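Long-range contacts in glycosyltransferase (Rickettsia africae, PDB 7MI0), which probably transfers sugar residues from an activated donor to an acceptor, as expected of a GT-B-fold glycosyltransferase of family 4: residues A[104-109]-A[128-133]; A[156-161]-A[180-185]. All coordinates share one frame; numbering follows the deposited sequence.

How the interactions relate
Both contacts belong to the seven-stranded parallel sheet of the N-terminal Rossmann-like domain of a GT-B fold, and their centres lie about 13 Å apart. Strand 126-131 of interaction 1 lies beside strand 154-157 of interaction 2, and probable backbone hydrogen bonds, Thr129 O to Val156 N and Phe131 N to Val156 O, link them directly; Val158 also packs on Thr130 and His132. Interaction 1 is wholly buried between two inner strands, with three backbone bonds and a row of polar side chains at its C-terminal end. Interaction 2, also largely buried, lies where the last strand pair runs out into a helix start and a loop; one backbone bond crosses it, and valine packs against arginine and isoleucine.

Interaction 1: residues A[104-109]-A[128-133]; sequences IVHTRS and LTTFHG
Strand 104-107 and residues 128-131 of strand 126-131 run parallel, 20° apart, with His106 level with Leu128; helix 114-122 connects the two strands in a beta-alpha-beta unit of the Rossmann-like domain. The backbone bonds Leu128 N to Val105 O (3.0 Å), Thr107 N to Leu128 O (2.8 Å) and Thr130 N to Thr107 O (3.1 Å) fix the register. Beta-branched Ile104, Val105, Thr107, Thr129 and Thr130 suit such extended chain. On one face of the sheet Leu128 lies alongside His106 and sets its CD2 methyl over the imidazole, 3.8 Å from the ring centroid, a CH-pi contact. With CG anti to the backbone N (chi1 -170°), the ring is carried toward Thr130, whose OG1 meets NE2 at the ring edge, in plane, in a nearly straight hydrogen bond of 2.7 Å. Tyr389 of helix 378-393 bonds ND1, so both ring nitrogens are engaged and the ring's rotation is fixed. Arg108 bends at chi3 and brings one face of its guanidinium under His106 CE1, which lies offset toward the rim. Arg108 NE donates to His132 NE2 at 2.9 Å, tilted from the imidazole plane, with guanidinium and ring planes 69° apart.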
loop_
_atom_site.group_PDB
_atom_site.type_symbol
_atom_site.label_atom_id
_atom_site.label_comp_id
_atom_site.label_asym_id
_atom_site.label_seq_id
_atom_site.Cartn_x
_atom_site.Cartn_y
_atom_site.Cartn_z
ATOM N N ILE A 104 10.308 21.887 3.748
ATOM C CA ILE A 104 9.016 21.385 3.296
ATOM C C ILE A 104 8.358 20.651 4.452
ATOM O O ILE A 104 9.006 19.851 5.134
ATOM C CB ILE A 104 9.150 20.436 2.088
ATOM C CG1 ILE A 104 9.617 21.184 0.841
ATOM C CG2 ILE A 104 7.845 19.710 1.820
ATOM C CD1 ILE A 104 9.976 20.252 -0.289
ATOM N N VAL A 105 7.079 20.921 4.678
ATOM C CA VAL A 105 6.254 20.097 5.550
ATOM C C VAL A 105 5.381 19.217 4.671
ATOM O O VAL A 105 4.643 19.718 3.814
ATOM C CB VAL A 105 5.403 20.950 6.501
ATOM C CG1 VAL A 105 4.428 20.058 7.246
ATOM C CG2 VAL A 105 6.294 21.697 7.468
ATOM N N HIS A 106 5.465 17.908 4.887
ATOM C CA HIS A 106 4.854 16.890 4.039
ATOM C C HIS A 106 3.792 16.166 4.861
ATOM O O HIS A 106 4.120 15.423 5.793
ATOM C CB HIS A 106 5.938 15.934 3.536
ATOM C CG HIS A 106 5.487 14.988 2.469
ATOM N ND1 HIS A 106 6.367 14.185 1.777
ATOM C CD2 HIS A 106 4.257 14.708 1.978
ATOM C CE1 HIS A 106 5.700 13.449 0.906
ATOM N NE2 HIS A 106 4.417 13.747 1.007
ATOM N N THR A 107 2.524 16.387 4.531
ATOM C CA THR A 107 1.415 15.821 5.290
ATOM C C THR A 107 0.780 14.669 4.525
ATOM O O THR A 107 0.554 14.758 3.313
ATOM C CB THR A 107 0.349 16.876 5.605
ATOM O OG1 THR A 107 -0.389 17.196 4.420
ATOM C CG2 THR A 107 0.996 18.136 6.114
ATOM N N ARG A 108 0.485 13.592 5.245
ATOM C CA ARG A 108 -0.174 12.415 4.697
ATOM C C ARG A 108 -1.444 12.105 5.480
ATOM O O ARG A 108 -1.766 10.944 5.743
ATOM C CB ARG A 108 0.777 11.220 4.692
ATOM C CG ARG A 108 2.257 11.607 4.737
ATOM C CD ARG A 108 3.165 10.391 4.600
ATOM N NE ARG A 108 3.289 9.972 3.210
ATOM C CZ ARG A 108 4.434 9.880 2.550
ATOM N NH1 ARG A 108 5.595 10.103 3.143
ATOM N NH2 ARG A 108 4.414 9.548 1.265
ATOM N N SER A 109 -2.179 13.154 5.852
ATOM C CA SER A 109 -3.374 13.079 6.685
ATOM C C SER A 109 -4.628 12.884 5.835
ATOM O O SER A 109 -4.668 13.230 4.653
ATOM C CB SER A 109 -3.507 14.348 7.528
ATOM O OG SER A 109 -2.332 14.570 8.289
ATOM N N LEU A 128 3.244 20.234 1.240
ATOM C CA LEU A 128 3.016 19.135 0.312
ATOM C C LEU A 128 2.048 18.141 0.931
ATOM O O LEU A 128 2.226 17.738 2.084
ATOM C CB LEU A 128 4.324 18.428 -0.055
ATOM C CG LEU A 128 4.156 17.250 -1.020
ATOM C CD1 LEU A 128 3.432 17.696 -2.285
ATOM C CD2 LEU A 128 5.497 16.611 -1.359
ATOM N N THR A 129 1.038 17.743 0.159
ATOM C CA THR A 129 0.051 16.752 0.573
ATOM C C THR A 129 0.148 15.525 -0.324
ATOM O O THR A 129 0.206 15.653 -1.554
ATOM C CB THR A 129 -1.367 17.327 0.502
ATOM O OG1 THR A 129 -1.423 18.559 1.228
ATOM C CG2 THR A 129 -2.382 16.345 1.086
ATOM N N THR A 130 0.157 14.344 0.290
ATOM C CA THR A 130 0.005 13.081 -0.419
ATOM C C THR A 130 -1.292 12.427 0.030
ATOM O O THR A 130 -1.545 12.308 1.234
ATOM C CB THR A 130 1.183 12.134 -0.161
ATOM O OG1 THR A 130 2.409 12.765 -0.554
ATOM C CG2 THR A 130 1.011 10.844 -0.954
ATOM N N PHE A 131 -2.110 12.011 -0.934
ATOM C CA PHE A 131 -3.371 11.323 -0.669
ATOM C C PHE A 131 -3.142 9.825 -0.847
ATOM O O PHE A 131 -2.962 9.350 -1.971
ATOM C CB PHE A 131 -4.471 11.832 -1.602
ATOM C CG PHE A 131 -4.770 13.310 -1.446
ATOM C CD1 PHE A 131 -4.072 14.258 -2.182
ATOM C CD2 PHE A 131 -5.747 13.746 -0.563
ATOM C CE1 PHE A 131 -4.343 15.612 -2.033
ATOM C CE2 PHE A 131 -6.022 15.091 -0.420
ATOM C CZ PHE A 131 -5.319 16.026 -1.152
ATOM N N HIS A 132 -3.128 9.087 0.263
ATOM C CA HIS A 132 -2.941 7.639 0.235
ATOM C C HIS A 132 -4.250 6.880 0.050
ATOM O O HIS A 132 -4.264 5.650 0.166
ATOM C CB HIS A 132 -2.262 7.157 1.521
ATOM C CG HIS A 132 -0.849 7.621 1.675
ATOM N ND1 HIS A 132 0.223 6.758 1.644
ATOM C CD2 HIS A 132 -0.332 8.856 1.873
ATOM C CE1 HIS A 132 1.341 7.442 1.812
ATOM N NE2 HIS A 132 1.032 8.717 1.952
ATOM N N GLY A 133 -5.347 7.577 -0.211
ATOM C CA GLY A 133 -6.614 6.887 -0.336
ATOM C C GLY A 133 -7.682 7.843 -0.806
ATOM O O GLY A 133 -7.435 9.033 -1.014
#

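Interaction 2: residues A[156-161]-A[180-185]; sequences VAVSNF and IERGVN
One backbone hydrogen bond, Ile180 N to Ala157 O at 3.0 Å, continues the pairing of strands 154-157 and 177-179 to the point where both segments leave the sheet. Just beyond it Val158 and Glu181 are still level, and the CA-H of Glu181 points at Val158 O, a longer and weaker contact of 3.6 Å.

Apolar packing lies on the strand side. The CD1 methyl at the end of Ile180 reaches both methyls of Val156, CG1 at 3.7 Å and CG2 at 3.8 Å. Ile180 also touches Met381 and Asn385 of helix 378-393, so a long, branched aliphatic residue suits a place between the sheet and that helix.

The arginine combines polar and apolar contacts. Arg182 is bent at chi2 (-61°) and at chi3 (94°), which folds the side chain back along its own segment. There NH2 donates to Ile180 O at 2.7 Å, while NE makes only a weak bond to the same oxygen. One carbonyl thus holds the guanidinium against Val158, whose CG1 lies against its flat face, 3.4 Å above the plane and offset toward the rim.

Glu181 OE1 forms a salt bridge with Lys384 of helix 378-393. Ser159 is the N-cap of helix 160-168, its OG accepting from Val162 N and also bonding Ala301 O, while Glu326 accepts from Asn160 N and Phe161 N, so residues of the second domain meet the helix start. The contact lies at the C-terminal ends of the last two strands of the Rossmann-like sheet, where the chain leads on to the second domain, as in the GT-B fold.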
loop_
_atom_site.group_PDB
_atom_site.type_symbol
_atom_site.label_atom_id
_atom_site.label_comp_id
_atom_site.label_asym_id
_atom_site.label_seq_id
_atom_site.Cartn_x
_atom_site.Cartn_y
_atom_site.Cartn_z
ATOM N N VAL A 156 0.168 14.993 -4.160
ATOM C CA VAL A 156 0.627 13.701 -4.661
ATOM C C VAL A 156 -0.489 12.682 -4.487
ATOM O O VAL A 156 -1.061 12.558 -3.399
ATOM C CB VAL A 156 1.913 13.232 -3.952
ATOM C CG1 VAL A 156 2.197 11.785 -4.267
ATOM C CG2 VAL A 156 3.089 14.088 -4.367
ATOM N N ALA A 157 -0.797 11.959 -5.558
ATOM C CA ALA A 157 -1.700 10.821 -5.516
ATOM C C ALA A 157 -0.894 9.537 -5.668
ATOM O O ALA A 157 -0.034 9.434 -6.548
ATOM C CB ALA A 157 -2.759 10.917 -6.618
ATOM N N VAL A 158 -1.171 8.560 -4.797
ATOM C CA VAL A 158 -0.449 7.290 -4.813
ATOM C C VAL A 158 -0.882 6.383 -5.949
ATOM O O VAL A 158 -0.321 5.287 -6.095
ATOM C CB VAL A 158 -0.634 6.494 -3.507
ATOM C CG1 VAL A 158 -0.236 7.326 -2.295
ATOM C CG2 VAL A 158 -2.067 6.004 -3.394
ATOM N N SER A 159 -1.864 6.792 -6.750
ATOM C CA SER A 159 -2.293 6.015 -7.907
ATOM C C SER A 159 -3.062 6.929 -8.847
ATOM O O SER A 159 -3.420 8.055 -8.496
ATOM C CB SER A 159 -3.147 4.811 -7.488
ATOM O OG SER A 159 -4.316 5.207 -6.782
ATOM N N ASN A 160 -3.311 6.433 -10.056
ATOM C CA ASN A 160 -4.179 7.182 -10.954
ATOM C C ASN A 160 -5.631 7.095 -10.524
ATOM O O ASN A 160 -6.421 7.980 -10.864
ATOM C CB ASN A 160 -4.031 6.692 -12.392
ATOM C CG ASN A 160 -2.788 7.244 -13.066
ATOM O OD1 ASN A 160 -2.775 8.387 -13.536
ATOM N ND2 ASN A 160 -1.735 6.432 -13.121
ATOM N N PHE A 161 -5.992 6.049 -9.787
ATOM C CA PHE A 161 -7.334 5.960 -9.227
ATOM C C PHE A 161 -7.580 7.085 -8.227
ATOM O O PHE A 161 -8.644 7.715 -8.237
ATOM C CB PHE A 161 -7.506 4.583 -8.590
ATOM C CG PHE A 161 -8.798 4.387 -7.872
ATOM C CD1 PHE A 161 -9.981 4.252 -8.567
ATOM C CD2 PHE A 161 -8.819 4.283 -6.491
ATOM C CE1 PHE A 161 -11.168 4.048 -7.899
ATOM C CE2 PHE A 161 -10.003 4.075 -5.818
ATOM C CZ PHE A 161 -11.179 3.956 -6.524
ATOM N N ILE A 180 2.664 9.545 -7.893
ATOM C CA ILE A 180 3.858 8.802 -7.484
ATOM C C ILE A 180 3.376 7.410 -7.078
ATOM O O ILE A 180 3.022 7.178 -5.918
ATOM C CB ILE A 180 4.614 9.478 -6.337
ATOM C CG1 ILE A 180 4.935 10.927 -6.688
ATOM C CG2 ILE A 180 5.882 8.710 -6.000
ATOM C CD1 ILE A 180 5.695 11.651 -5.601
ATOM N N GLU A 181 3.362 6.477 -8.031
ATOM C CA GLU A 181 2.860 5.137 -7.751
ATOM C C GLU A 181 3.638 4.491 -6.609
ATOM O O GLU A 181 4.781 4.845 -6.314
ATOM C CB GLU A 181 2.952 4.237 -8.986
ATOM C CG GLU A 181 2.102 4.652 -10.170
ATOM C CD GLU A 181 2.818 5.629 -11.083
ATOM O OE1 GLU A 181 3.674 6.400 -10.586
ATOM O OE2 GLU A 181 2.525 5.619 -12.301
ATOM N N ARG A 182 2.997 3.524 -5.969
ATOM C CA ARG A 182 3.620 2.821 -4.862
ATOM C C ARG A 182 4.668 1.844 -5.376
ATOM O O ARG A 182 4.501 1.220 -6.427
ATOM C CB ARG A 182 2.558 2.089 -4.048
ATOM C CG ARG A 182 1.526 3.017 -3.438
ATOM C CD ARG A 182 2.185 3.997 -2.493
ATOM N NE ARG A 182 2.511 5.264 -3.135
ATOM C CZ ARG A 182 3.170 6.252 -2.544
ATOM N NH1 ARG A 182 3.628 6.135 -1.308
ATOM N NH2 ARG A 182 3.371 7.389 -3.211
ATOM N N GLY A 183 5.755 1.708 -4.625
ATOM C CA GLY A 183 6.868 0.869 -5.017
ATOM C C GLY A 183 7.030 -0.331 -4.108
ATOM O O GLY A 183 6.649 -0.297 -2.938
ATOM N N VAL A 184 7.604 -1.394 -4.658
ATOM C CA VAL A 184 7.934 -2.603 -3.915
ATOM C C VAL A 184 9.449 -2.733 -3.870
ATOM O O VAL A 184 10.131 -2.514 -4.879
ATOM C CB VAL A 184 7.280 -3.850 -4.546
ATOM C CG1 VAL A 184 7.971 -5.119 -4.088
ATOM C CG2 VAL A 184 5.831 -3.903 -4.161
ATOM N N ASN A 185 9.977 -3.064 -2.696
ATOM C CA ASN A 185 11.414 -3.251 -2.515
ATOM C C ASN A 185 11.844 -4.487 -3.291
ATOM O O ASN A 185 11.707 -5.613 -2.811
ATOM C CB ASN A 185 11.742 -3.387 -1.035
ATOM C CG ASN A 185 13.226 -3.327 -0.760
ATOM O OD1 ASN A 185 14.043 -3.697 -1.600
ATOM N ND2 ASN A 185 13.587 -2.848 0.426
#